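Local coordinates for gamma-glutamyl-gamma-aminobutyraldehyde dehydrogenase (Burkholderia cenocepacia, PDB 4LIH), which probably oxidises aldehydes such as gamma-glutamyl-gamma-aminobutyraldehyde to the corresponding acids, using NAD(P)+ as the electron acceptor, at residues G467-P472 against R483-H488; E137-A142 against L487-K492; S49-R54 against N340-S345. All coordinates share one frame; numbering follows the deposited sequence.

Interaction 1: residues G467-P472 against R483-H488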
loop_
_atom_site.group_PDB
_atom_site.type_symbol
_atom_site.label_atom_id
_atom_site.label_comp_id
_atom_site.label_asym_id
_atom_site.label_seq_id
_atom_site.Cartn_x
_atom_site.Cartn_y
_atom_site.Cartn_z
ATOM N N GLY A 467 11.186 16.171 13.141
ATOM C CA GLY A 467 10.811 16.765 11.857
ATOM C C GLY A 467 10.553 15.746 10.773
ATOM O O GLY A 467 10.690 16.072 9.586
ATOM N N ASP A 468 10.127 14.541 11.165
ATOM C CA ASP A 468 10.146 13.427 10.268
ATOM C C ASP A 468 9.156 13.652 9.126
ATOM O O ASP A 468 7.992 14.034 9.335
ATOM C CB ASP A 468 9.837 12.151 11.033
ATOM C CG ASP A 468 10.305 10.920 10.311
ATOM O OD1 ASP A 468 9.690 10.515 9.307
ATOM O OD2 ASP A 468 11.318 10.369 10.744
ATOM N N MET A 469 9.632 13.418 7.915
ATOM C CA MET A 469 8.822 13.569 6.704
ATOM C C MET A 469 7.763 12.503 6.549
ATOM O O MET A 469 6.861 12.637 5.704
ATOM C CB MET A 469 9.822 13.599 5.467
ATOM C CG MET A 469 9.401 14.413 4.240
ATOM S SD MET A 469 8.804 16.073 4.614
ATOM C CE MET A 469 9.980 16.758 5.708
ATOM N N ASN A 470 7.803 11.430 7.325
ATOM C CA ASN A 470 6.725 10.417 7.251
ATOM C C ASN A 470 5.363 10.808 7.843
ATOM O O ASN A 470 4.355 10.084 7.664
ATOM C CB ASN A 470 7.189 9.101 7.859
ATOM C CG ASN A 470 8.162 8.358 6.947
ATOM O OD1 ASN A 470 7.745 7.632 6.048
ATOM N ND2 ASN A 470 9.434 8.436 7.267
ATOM N N PHE A 471 5.293 11.938 8.548
ATOM C CA PHE A 471 4.062 12.242 9.278
ATOM C C PHE A 471 3.309 13.368 8.578
ATOM O O PHE A 471 3.711 14.510 8.721
ATOM C CB PHE A 471 4.425 12.653 10.718
ATOM C CG PHE A 471 5.034 11.557 11.540
ATOM C CD1 PHE A 471 4.364 10.381 11.753
ATOM C CD2 PHE A 471 6.324 11.711 12.073
ATOM C CE1 PHE A 471 4.929 9.384 12.529
ATOM C CE2 PHE A 471 6.881 10.729 12.852
ATOM C CZ PHE A 471 6.180 9.564 13.106
ATOM N N PRO A 472 2.199 13.052 7.849
ATOM C CA PRO A 472 1.413 14.161 7.275
ATOM C C PRO A 472 0.990 15.133 8.365
ATOM O O PRO A 472 0.812 14.709 9.487
ATOM C CB PRO A 472 0.187 13.453 6.692
ATOM C CG PRO A 472 0.072 12.145 7.441
ATOM C CD PRO A 472 1.464 11.756 7.772
ATOM N N ARG A 483 -2.570 17.822 3.566
ATOM C CA ARG A 483 -1.448 17.613 4.404
ATOM C C ARG A 483 -0.129 17.992 3.667
ATOM O O ARG A 483 0.077 17.727 2.484
ATOM C CB ARG A 483 -1.413 16.166 4.863
ATOM C CG ARG A 483 -2.679 15.668 5.573
ATOM C CD ARG A 483 -2.694 16.308 6.923
ATOM N NE ARG A 483 -3.772 15.908 7.794
ATOM C CZ ARG A 483 -4.937 16.517 7.884
ATOM N NH1 ARG A 483 -5.232 17.547 7.119
ATOM N NH2 ARG A 483 -5.791 16.094 8.782
ATOM N N ASP A 484 0.793 18.544 4.426
ATOM C CA ASP A 484 2.188 18.644 4.091
ATOM C C ASP A 484 3.009 17.516 4.723
ATOM O O ASP A 484 2.552 16.864 5.690
ATOM C CB ASP A 484 2.708 20.027 4.517
ATOM C CG ASP A 484 2.231 21.192 3.602
ATOM O OD1 ASP A 484 1.600 21.021 2.535
ATOM O OD2 ASP A 484 2.513 22.364 3.985
ATOM N N LYS A 485 4.206 17.259 4.143
ATOM C CA LYS A 485 5.021 16.103 4.493
ATOM C C LYS A 485 4.305 14.768 4.131
ATOM O O LYS A 485 3.074 14.737 3.920
ATOM C CB LYS A 485 5.432 16.113 5.980
ATOM C CG LYS A 485 5.998 17.437 6.511
ATOM C CD LYS A 485 6.829 17.243 7.791
ATOM C CE LYS A 485 6.018 16.751 8.966
ATOM N NZ LYS A 485 6.895 16.510 10.125
ATOM N N SER A 486 5.083 13.695 4.055
ATOM C CA SER A 486 4.650 12.328 3.789
ATOM C C SER A 486 4.238 12.214 2.351
ATOM O O SER A 486 4.119 13.232 1.647
ATOM C CB SER A 486 3.466 11.917 4.671
ATOM O OG SER A 486 2.231 12.333 4.136
ATOM N N LEU A 487 4.013 10.984 1.924
ATOM C CA LEU A 487 3.606 10.717 0.542
ATOM C C LEU A 487 2.262 11.350 0.241
ATOM O O LEU A 487 1.995 11.687 -0.901
ATOM C CB LEU A 487 3.546 9.227 0.233
ATOM C CG LEU A 487 4.901 8.524 0.301
ATOM C CD1 LEU A 487 4.621 7.033 0.141
ATOM C CD2 LEU A 487 5.810 9.019 -0.779
ATOM N N HIS A 488 1.457 11.539 1.287
ATOM C CA HIS A 488 0.133 12.159 1.195
ATOM C C HIS A 488 0.216 13.604 0.718
ATOM O O HIS A 488 -0.735 14.109 0.207
ATOM C CB HIS A 488 -0.563 12.136 2.566
ATOM C CG HIS A 488 -0.845 10.750 3.042
ATOM N ND1 HIS A 488 -1.802 9.956 2.465
ATOM C CD2 HIS A 488 -0.208 9.971 3.941
ATOM C CE1 HIS A 488 -1.771 8.756 3.022
ATOM N NE2 HIS A 488 -0.795 8.734 3.902
#
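K485 and P472 form the dense heart of this contact. The lysine runs alongside the 467-472 loop: CB and CG lie against M469 SD, CD against the M469 methyl, and K485 CE comes 3.2 Å from F471 O. At the tip, K485 NZ donates to D468 O over 2.8 Å, approaching from above the carbonyl plane. A long aliphatic chain ending in an ammonium suits this course, greasy beside the thioether and polar where it meets a backbone oxygen. In M469 the bend at chi2 (48°) brings SD against the lysine, and the bend at chi3 sets the methyl CE beside K485 CD.

P472 packs just as closely through its CB, which lies 3.6 Å from R483 CB and 3.5 Å from S486 OG; its CA-H also points at D484 O (3.3 Å from P472 CA). S486 is small enough to lie against the ring, and its OG donates to the backbone O of the preceding K485. Also buried, D484 is salt-bridged to K185, and through it the 483-488 segment borders E274, the predicted active-site glutamate.

Toward G467 the contact thins out. This residue is exposed and meets only the lysine's end. D468 turns its carboxylate to its own loop, where OD1 accepts from N470 N and N470 ND2; N470 ND2 also donates to D144 O of the third subunit. D468-F471 is thus a type I beta turn opened by an Asx turn.

Interaction 2: residues E137-A142 against L487-K492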
loop_
_atom_site.group_PDB
_atom_site.type_symbol
_atom_site.label_atom_id
_atom_site.label_comp_id
_atom_site.label_asym_id
_atom_site.label_seq_id
_atom_site.Cartn_x
_atom_site.Cartn_y
_atom_site.Cartn_z
ATOM N N GLU A 137 15.173 16.336 -0.385
ATOM C CA GLU A 137 15.804 15.044 -0.547
ATOM C C GLU A 137 14.850 13.874 -0.415
ATOM O O GLU A 137 14.956 12.856 -1.152
ATOM C CB GLU A 137 16.948 14.863 0.481
ATOM C CG GLU A 137 18.167 15.766 0.258
ATOM C CD GLU A 137 19.014 16.008 1.503
ATOM O OE1 GLU A 137 18.674 15.655 2.653
ATOM O OE2 GLU A 137 20.064 16.614 1.338
ATOM N N TRP A 138 13.944 13.977 0.557
ATOM C CA TRP A 138 13.028 12.861 0.872
ATOM C C TRP A 138 12.047 12.694 -0.282
ATOM O O TRP A 138 11.842 11.598 -0.782
ATOM C CB TRP A 138 12.304 13.150 2.176
ATOM C CG TRP A 138 11.586 12.005 2.813
ATOM C CD1 TRP A 138 12.079 11.155 3.755
ATOM C CD2 TRP A 138 10.239 11.615 2.587
ATOM N NE1 TRP A 138 11.123 10.218 4.114
ATOM C CE2 TRP A 138 9.967 10.501 3.443
ATOM C CE3 TRP A 138 9.238 12.066 1.730
ATOM C CZ2 TRP A 138 8.734 9.835 3.455
ATOM C CZ3 TRP A 138 7.972 11.424 1.774
ATOM C CH2 TRP A 138 7.753 10.309 2.649
ATOM N N PHE A 139 11.499 13.796 -0.785
ATOM C CA PHE A 139 10.587 13.637 -1.915
ATOM C C PHE A 139 11.320 13.169 -3.177
ATOM O O PHE A 139 10.769 12.392 -3.943
ATOM C CB PHE A 139 9.702 14.867 -2.137
ATOM C CG PHE A 139 8.589 14.980 -1.111
ATOM C CD1 PHE A 139 7.468 14.119 -1.174
ATOM C CD2 PHE A 139 8.731 15.819 -0.015
ATOM C CE1 PHE A 139 6.437 14.200 -0.226
ATOM C CE2 PHE A 139 7.730 15.876 0.937
ATOM C CZ PHE A 139 6.600 15.079 0.834
ATOM N N ALA A 140 12.574 13.600 -3.344
ATOM C CA ALA A 140 13.403 13.155 -4.442
ATOM C C ALA A 140 13.575 11.655 -4.334
ATOM O O ALA A 140 13.401 10.902 -5.310
ATOM C CB ALA A 140 14.770 13.822 -4.388
ATOM N N GLU A 141 13.910 11.212 -3.133
ATOM C CA GLU A 141 14.187 9.788 -2.895
ATOM C C GLU A 141 12.914 8.935 -2.982
ATOM O O GLU A 141 12.988 7.736 -3.145
ATOM C CB GLU A 141 14.796 9.618 -1.504
ATOM C CG GLU A 141 16.240 10.061 -1.370
ATOM C CD GLU A 141 16.745 10.003 0.075
ATOM O OE1 GLU A 141 15.931 9.897 1.000
ATOM O OE2 GLU A 141 17.969 10.026 0.315
ATOM N N ALA A 142 11.749 9.547 -2.822
ATOM C CA ALA A 142 10.478 8.807 -2.939
ATOM C C ALA A 142 9.994 8.603 -4.379
ATOM O O ALA A 142 9.197 7.691 -4.617
ATOM C CB ALA A 142 9.422 9.516 -2.134
ATOM N N LEU A 487 4.013 10.984 1.924
ATOM C CA LEU A 487 3.606 10.717 0.542
ATOM C C LEU A 487 2.262 11.350 0.241
ATOM O O LEU A 487 1.995 11.687 -0.901
ATOM C CB LEU A 487 3.546 9.227 0.233
ATOM C CG LEU A 487 4.901 8.524 0.301
ATOM C CD1 LEU A 487 4.621 7.033 0.141
ATOM C CD2 LEU A 487 5.810 9.019 -0.779
ATOM N N HIS A 488 1.457 11.539 1.287
ATOM C CA HIS A 488 0.133 12.159 1.195
ATOM C C HIS A 488 0.216 13.604 0.718
ATOM O O HIS A 488 -0.735 14.109 0.207
ATOM C CB HIS A 488 -0.563 12.136 2.566
ATOM C CG HIS A 488 -0.845 10.750 3.042
ATOM N ND1 HIS A 488 -1.802 9.956 2.465
ATOM C CD2 HIS A 488 -0.208 9.971 3.941
ATOM C CE1 HIS A 488 -1.771 8.756 3.022
ATOM N NE2 HIS A 488 -0.795 8.734 3.902
ATOM N N ALA A 489 1.364 14.237 0.883
ATOM C CA ALA A 489 1.582 15.603 0.351
ATOM C C ALA A 489 1.450 15.651 -1.179
ATOM O O ALA A 489 1.006 16.654 -1.745
ATOM C CB ALA A 489 2.931 16.140 0.805
ATOM N N LEU A 490 1.816 14.557 -1.841
ATOM C CA LEU A 490 1.825 14.485 -3.314
ATOM C C LEU A 490 0.422 14.507 -3.933
ATOM O O LEU A 490 0.246 14.878 -5.097
ATOM C CB LEU A 490 2.565 13.226 -3.779
ATOM C CG LEU A 490 4.035 13.216 -3.370
ATOM C CD1 LEU A 490 4.589 11.809 -3.308
ATOM C CD2 LEU A 490 4.861 14.087 -4.305
ATOM N N GLU A 491 -0.577 14.129 -3.157
ATOM C CA GLU A 491 -1.962 14.108 -3.636
ATOM C C GLU A 491 -2.423 15.523 -3.990
ATOM O O GLU A 491 -3.263 15.717 -4.880
ATOM C CB GLU A 491 -2.896 13.461 -2.597
ATOM C CG GLU A 491 -2.342 12.191 -1.906
ATOM C CD GLU A 491 -3.224 11.652 -0.754
ATOM O OE1 GLU A 491 -4.260 12.257 -0.446
ATOM O OE2 GLU A 491 -2.894 10.615 -0.122
ATOM N N LYS A 492 -1.849 16.519 -3.328
ATOM C CA LYS A 492 -2.230 17.910 -3.577
ATOM C C LYS A 492 -1.770 18.418 -4.934
ATOM O O LYS A 492 -2.286 19.424 -5.409
ATOM C CB LYS A 492 -1.664 18.813 -2.479
ATOM C CG LYS A 492 -2.032 18.368 -1.083
ATOM C CD LYS A 492 -1.751 19.433 -0.060
ATOM C CE LYS A 492 -0.322 19.971 -0.151
ATOM N NZ LYS A 492 0.670 18.882 -0.101
#
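F139 and W138, on the last turns of helix 121-142, meet the helically wound segment 487-492 that leads into strand 494-502 of the aldehyde dehydrogenase fold. No hydrogen bond crosses between them; the contact is apolar packing, and the residues that touch are aromatic or aliphatic. The flat rings of W138 and F139 suit it by offering broad apolar surfaces to L487, A489 and L490.

L487 can be followed outward. Its CB starts off away from the helix, but with CG anti to the carbonyl carbon (chi1 -65°) the branch swings back. L487 CG then lies 4.1 Å from W138 CH2, at the far end of the indole. From there L487 CD2 goes on to the CB of A142, 3.9 Å away, and also lies beside W138 CZ3. The two side chains cross at about a right angle, and the backbone N of L487 sits at the indole edge, near its plane. A142 suits this place because its short methyl lets the leucine branch come down close to the helix.

F139 takes the residues that follow, A489 and L490. Its ring slides past L490 in the opposite direction, F139 CD1 being 4.1 Å from L490 CD2. The indole meets one face of the phenyl with its own edge, W138 CE3 lying 3.8 Å above the plane over the centre of the F139 ring. The broad indole also serves outside the contact: its NE1 donates to D144 O of the third subunit, whose K145 makes a cation-pi contact with it.

A489 has a methyl small enough for the phenyl tip to rest against, with F139 CZ 3.8 Å from A489 CB.

Interaction 3: residues S49-R54 against N340-S345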
loop_
_atom_site.group_PDB
_atom_site.type_symbol
_atom_site.label_atom_id
_atom_site.label_comp_id
_atom_site.label_asym_id
_atom_site.label_seq_id
_atom_site.Cartn_x
_atom_site.Cartn_y
_atom_site.Cartn_z
ATOM N N SER A 49 14.949 44.322 8.368
ATOM C CA SER A 49 15.268 43.323 9.362
ATOM C C SER A 49 14.567 43.621 10.678
ATOM O O SER A 49 14.655 44.734 11.191
ATOM C CB SER A 49 16.768 43.321 9.617
ATOM O OG SER A 49 17.127 42.245 10.445
ATOM N N PRO A 50 13.937 42.605 11.265
ATOM C CA PRO A 50 13.336 42.728 12.583
ATOM C C PRO A 50 14.323 42.896 13.732
ATOM O O PRO A 50 13.928 43.280 14.827
ATOM C CB PRO A 50 12.593 41.399 12.777
ATOM C CG PRO A 50 12.615 40.679 11.476
ATOM C CD PRO A 50 13.605 41.336 10.584
ATOM N N ILE A 51 15.584 42.620 13.480
ATOM C CA ILE A 51 16.577 42.621 14.521
ATOM C C ILE A 51 16.722 44.042 15.028
ATOM O O ILE A 51 16.750 44.279 16.243
ATOM C CB ILE A 51 17.945 42.123 13.991
ATOM C CG1 ILE A 51 17.818 40.634 13.572
ATOM C CG2 ILE A 51 19.031 42.300 15.059
ATOM C CD1 ILE A 51 18.991 40.137 12.726
ATOM N N ASP A 52 16.803 44.966 14.075
ATOM C CA ASP A 52 17.131 46.353 14.401
ATOM C C ASP A 52 16.535 47.367 13.447
ATOM O O ASP A 52 16.858 48.555 13.529
ATOM C CB ASP A 52 18.660 46.497 14.481
ATOM C CG ASP A 52 19.363 46.204 13.165
ATOM O OD1 ASP A 52 18.688 45.878 12.147
ATOM O OD2 ASP A 52 20.617 46.316 13.166
ATOM N N GLY A 53 15.651 46.934 12.552
ATOM C CA GLY A 53 15.080 47.844 11.540
ATOM C C GLY A 53 15.951 48.203 10.327
ATOM O O GLY A 53 15.526 48.998 9.488
ATOM N N ARG A 54 17.145 47.620 10.215
ATOM C CA ARG A 54 18.036 47.920 9.088
ATOM C C ARG A 54 17.370 47.495 7.777
ATOM O O ARG A 54 16.710 46.458 7.721
ATOM C CB ARG A 54 19.427 47.251 9.268
ATOM C CG ARG A 54 19.487 45.719 9.156
ATOM C CD ARG A 54 20.861 45.112 9.493
ATOM N NE ARG A 54 20.931 44.533 10.831
ATOM C CZ ARG A 54 21.819 43.615 11.227
ATOM N NH1 ARG A 54 22.714 43.106 10.392
ATOM N NH2 ARG A 54 21.787 43.169 12.472
ATOM N N ASN A 340 19.667 39.201 20.591
ATOM C CA ASN A 340 20.074 39.340 19.189
ATOM C C ASN A 340 20.062 37.963 18.525
ATOM O O ASN A 340 20.821 37.071 18.922
ATOM C CB ASN A 340 21.480 39.966 19.083
ATOM C CG ASN A 340 21.854 40.368 17.653
ATOM O OD1 ASN A 340 21.320 39.854 16.679
ATOM N ND2 ASN A 340 22.789 41.320 17.532
ATOM N N PRO A 341 19.244 37.793 17.475
ATOM C CA PRO A 341 19.247 36.448 16.894
ATOM C C PRO A 341 20.534 36.082 16.143
ATOM O O PRO A 341 20.722 34.910 15.873
ATOM C CB PRO A 341 18.043 36.455 15.962
ATOM C CG PRO A 341 17.797 37.859 15.649
ATOM C CD PRO A 341 18.250 38.666 16.822
ATOM N N LEU A 342 21.427 37.052 15.884
ATOM C CA LEU A 342 22.742 36.768 15.326
ATOM C C LEU A 342 23.684 36.076 16.311
ATOM O O LEU A 342 24.741 35.567 15.896
ATOM C CB LEU A 342 23.410 38.037 14.781
ATOM C CG LEU A 342 22.780 38.608 13.509
ATOM C CD1 LEU A 342 23.405 39.947 13.146
ATOM C CD2 LEU A 342 22.894 37.617 12.356
ATOM N N ASP A 343 23.277 36.042 17.592
ATOM C CA ASP A 343 24.038 35.412 18.662
ATOM C C ASP A 343 23.611 33.952 18.810
ATOM O O ASP A 343 22.434 33.669 19.105
ATOM C CB ASP A 343 23.783 36.173 19.973
ATOM C CG ASP A 343 24.610 35.650 21.153
ATOM O OD1 ASP A 343 25.000 34.454 21.198
ATOM O OD2 ASP A 343 24.810 36.468 22.062
ATOM N N PRO A 344 24.550 33.019 18.622
ATOM C CA PRO A 344 24.189 31.590 18.671
ATOM C C PRO A 344 23.683 31.056 19.993
ATOM O O PRO A 344 23.159 29.953 20.002
ATOM C CB PRO A 344 25.483 30.846 18.270
ATOM C CG PRO A 344 26.447 31.877 17.838
ATOM C CD PRO A 344 25.934 33.248 18.163
ATOM N N SER A 345 23.827 31.798 21.090
ATOM C CA SER A 345 23.340 31.323 22.373
ATOM C C SER A 345 21.901 31.721 22.599
ATOM O O SER A 345 21.329 31.334 23.612
ATOM C CB SER A 345 24.176 31.887 23.534
ATOM O OG SER A 345 24.060 33.303 23.632
#
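I51 crosses P341 obliquely, its ethyl branch laid across the CG-CD edge of the proline ring. I51 CG1 meets P341 CG at 3.5 Å, tighter than usual for two carbons, and CD1 carries on past the same ring carbon. The two gamma branches divide the work: a chi1 of -65° puts CG1 anti to the carbonyl carbon and CG2 anti to the backbone N, which sends CG1 to P341 and CG2 to N340, whose OD1 is 3.7 Å from I51 CG2. A beta-branched residue fits here because it offers a separate arm to each neighbour. Against L342 the isoleucine stands at about a right angle, its CD1 4.2 Å from L342 CG.

The partners are set by a type I beta turn from N340 to D343, in the loop between helix 319-333 and helix 354-370. Asparagine suits its first position, since N340 OD1 accepts L342 N at 2.9 Å from above its carbonyl plane, making an Asx turn. Proline follows naturally, its phi already restrained to the value such a turn needs. The facing loop joins strands 44-48 and 55-60, and helix 106-117 touches both segments, L115 against I51 and L111 against L342.

R54 and L342 approach from opposite directions, the leucine methyl CD1 meeting the guanidinium at its edge, 3.7 Å from R54 NH2. In the same conformer R54 NE makes a salt bridge to D52 OD1 at 2.9 Å. The arginine is deposited in two conformers, so both contacts are tentative. The backbone R54 N also donates to D52 OD1, from the opposite face of the carboxylate to NE.

In the fold
Interactions 1 and 2 are neighbours, their centres 8 Å apart, and share L487 and H488 in one continuous segment. They also touch directly: K492 NZ lies 2.9 Å from R483 O, a probable hydrogen bond, and M469 CG packs 3.4 Å from W138 CD2. Together they lie close to E274, the predicted active-site residue, whose side chain is about 4 Å from that of D484 and about 8 Å from that of A489. A bound MES, probably from the crystallisation liquor though such molecules often mark pockets, lies about 6 Å from G467. Interaction 3 stands apart on the opposite side of the chain's centre, its centre 31 Å from that of interaction 1 and 34 Å from that of interaction 2.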